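Local coordinates for protein glutathione S-transferase (Ceriporiopsis subvermispora, PDB 6J3F) that binds glutathione and, as a member of the glutathione S-transferase family, probably catalyses its transfer to or reaction with electrophilic substrates, at residues A[46-51]-A[69-74]. Residues are numbered along the deposited sequence; the frame is centred on the assembly and turned at random.
Sequences PDIASV and YTLPVI. With GSH (glutathione), chain C; EDO (1,2-ethanediol), chain G.
Ile48, in the first turn of helix 48-55, packs on the loop that leads into strand 73-76; no hydrogen bond crosses between the two segments, which meet by van der Waals packing. The two branches of Ile48 divide the work. CG1 of Ile48 lies beside the backbone N (chi1 -70°) and meets CG of Leu71 at 4.0 Å, the two side chains running slantwise past each other; CG2 of Ile48, anti to that N, settles 3.6 Å from the carbonyl O of Tyr69. One residue on, the helix backbone itself comes close: CA of Ala49 sits 3.8 Å from CB of Tyr69, while the Ala49 methyl approaches the tyrosine ring obliquely at CD2.

Leu71 turns its backbone polar atoms to glutathione, gripping the cysteinyl unit with a pair of bonds: Leu71 N donates to GSH O2 at 2.8 Å, nearly straight at 171°, and Leu71 O receives GSH N2 at 2.7 Å. This antiparallel, strand-like pairing directly precedes the cis peptide bond before Pro72, the cis-proline loop of the thioredoxin fold. CD1 of Ile48 reaches to 3.5 Å from the same GSH O2, adding an apolar neighbour. A 1,2-ethanediol, probably from the crystallisation liquor, lies against Ala49 and Tyr69, its C1 near the plane of the ring at the edge. Thr70 turns its CB away from the helix, and its hydroxyl bonds to that of Thr60.

Ile10 touches both Ile48 and Leu71. Since no bond crosses the contact, the backbone N and O of Leu71 remain available to hold the cysteinyl unit, consistent with a set orientation for the tripeptide.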
# COMPACT_ATOMS: atom_id res chain seq x y z
N PRO A 46 -12.67 25.60 -10.91
CA PRO A 46 -13.91 25.46 -11.70
C PRO A 46 -13.67 25.33 -13.21
O PRO A 46 -14.60 24.92 -13.92
CB PRO A 46 -14.68 26.73 -11.36
CG PRO A 46 -13.61 27.73 -11.06
CD PRO A 46 -12.58 26.96 -10.32
N ASP A 47 -12.48 25.66 -13.71
CA ASP A 47 -12.15 25.55 -15.13
C ASP A 47 -11.41 24.26 -15.49
O ASP A 47 -11.14 24.02 -16.67
CB ASP A 47 -11.29 26.75 -15.57
CG ASP A 47 -11.88 28.08 -15.18
OD1 ASP A 47 -13.12 28.26 -15.31
OD2 ASP A 47 -11.09 28.96 -14.74
N ILE A 48 -11.07 23.42 -14.51
CA ILE A 48 -10.29 22.23 -14.81
C ILE A 48 -11.02 21.33 -15.80
O ILE A 48 -10.46 20.93 -16.82
CB ILE A 48 -9.95 21.46 -13.52
CG1 ILE A 48 -8.93 22.24 -12.67
CG2 ILE A 48 -9.48 20.07 -13.88
CD1 ILE A 48 -8.69 21.60 -11.32
N ALA A 49 -12.28 21.00 -15.51
CA ALA A 49 -13.01 20.11 -16.40
C ALA A 49 -13.13 20.72 -17.79
O ALA A 49 -12.97 20.03 -18.80
CB ALA A 49 -14.39 19.77 -15.83
N SER A 50 -13.38 22.03 -17.87
CA SER A 50 -13.55 22.65 -19.18
C SER A 50 -12.25 22.63 -19.98
O SER A 50 -12.26 22.36 -21.18
CB SER A 50 -14.12 24.07 -19.01
OG SER A 50 -13.23 25.06 -19.51
N VAL A 51 -11.10 22.86 -19.32
CA VAL A 51 -9.83 22.86 -20.05
C VAL A 51 -9.44 21.45 -20.48
O VAL A 51 -8.89 21.25 -21.57
CB VAL A 51 -8.73 23.51 -19.21
CG1 VAL A 51 -7.39 23.29 -19.88
CG2 VAL A 51 -8.99 24.97 -19.05
N TYR A 69 -12.30 15.07 -13.64
CA TYR A 69 -11.14 15.68 -14.27
C TYR A 69 -10.27 16.34 -13.21
O TYR A 69 -10.78 17.08 -12.35
CB TYR A 69 -11.58 16.70 -15.35
CG TYR A 69 -12.26 16.10 -16.60
CD1 TYR A 69 -11.52 15.58 -17.65
CD2 TYR A 69 -13.66 16.08 -16.72
CE1 TYR A 69 -12.14 15.03 -18.78
CE2 TYR A 69 -14.29 15.53 -17.85
CZ TYR A 69 -13.53 15.01 -18.87
OH TYR A 69 -14.13 14.47 -20.00
N THR A 70 -8.97 16.08 -13.26
CA THR A 70 -8.05 16.60 -12.27
C THR A 70 -6.79 17.14 -12.94
O THR A 70 -6.50 16.86 -14.11
CB THR A 70 -7.63 15.54 -11.25
OG1 THR A 70 -7.03 14.44 -11.94
CG2 THR A 70 -8.83 15.07 -10.41
N LEU A 71 -6.06 17.93 -12.17
CA LEU A 71 -4.72 18.34 -12.52
C LEU A 71 -3.81 17.53 -11.60
O LEU A 71 -4.25 17.12 -10.53
CB LEU A 71 -4.54 19.85 -12.35
CG LEU A 71 -5.31 20.71 -13.37
CD1 LEU A 71 -4.80 22.15 -13.36
CD2 LEU A 71 -5.22 20.11 -14.77
N PRO A 72 -2.55 17.27 -12.00
CA PRO A 72 -1.84 17.82 -13.16
C PRO A 72 -2.19 17.14 -14.44
O PRO A 72 -2.69 16.03 -14.40
CB PRO A 72 -0.38 17.57 -12.82
CG PRO A 72 -0.41 16.33 -11.98
CD PRO A 72 -1.70 16.37 -11.21
N VAL A 73 -1.93 17.83 -15.55
CA VAL A 73 -1.98 17.28 -16.89
C VAL A 73 -0.82 17.88 -17.67
O VAL A 73 -0.38 19.00 -17.40
CB VAL A 73 -3.33 17.59 -17.58
CG1 VAL A 73 -3.27 17.32 -19.07
CG2 VAL A 73 -4.43 16.77 -16.94
N ILE A 74 -0.28 17.11 -18.62
CA ILE A 74 0.69 17.69 -19.54
C ILE A 74 0.24 17.42 -20.96
O ILE A 74 -0.40 16.40 -21.24
CB ILE A 74 2.13 17.15 -19.33
CG1 ILE A 74 2.20 15.66 -19.61
CG2 ILE A 74 2.65 17.53 -17.94
CD1 ILE A 74 3.58 15.17 -19.98
N1 GSH C . -4.69 10.75 -8.99
CA1 GSH C . -4.51 12.13 -9.42
C1 GSH C . -3.04 12.42 -9.62
O11 GSH C . -2.70 13.18 -10.56
O12 GSH C . -2.21 11.87 -8.86
CB1 GSH C . -5.15 13.07 -8.40
CG1 GSH C . -5.11 14.50 -8.92
CD1 GSH C . -5.99 15.44 -8.13
OE1 GSH C . -6.85 15.02 -7.37
N2 GSH C . -5.77 16.74 -8.35
CA2 GSH C . -6.58 17.79 -7.77
C2 GSH C . -7.66 18.28 -8.70
O2 GSH C . -7.37 18.70 -9.81
CB2 GSH C . -5.69 18.96 -7.36
SG2 GSH C . -4.66 18.57 -5.92
N3 GSH C . -8.92 18.23 -8.27
CA3 GSH C . -10.03 18.72 -9.08
C3 GSH C . -11.32 18.93 -8.30
O31 GSH C . -11.34 18.70 -7.07
O32 GSH C . -12.33 19.33 -8.93
C1 EDO G . -14.12 17.61 -13.00
O1 EDO G . -15.14 16.65 -12.68
C2 EDO G . -13.63 18.33 -11.74
O2 EDO G . -12.57 19.27 -12.03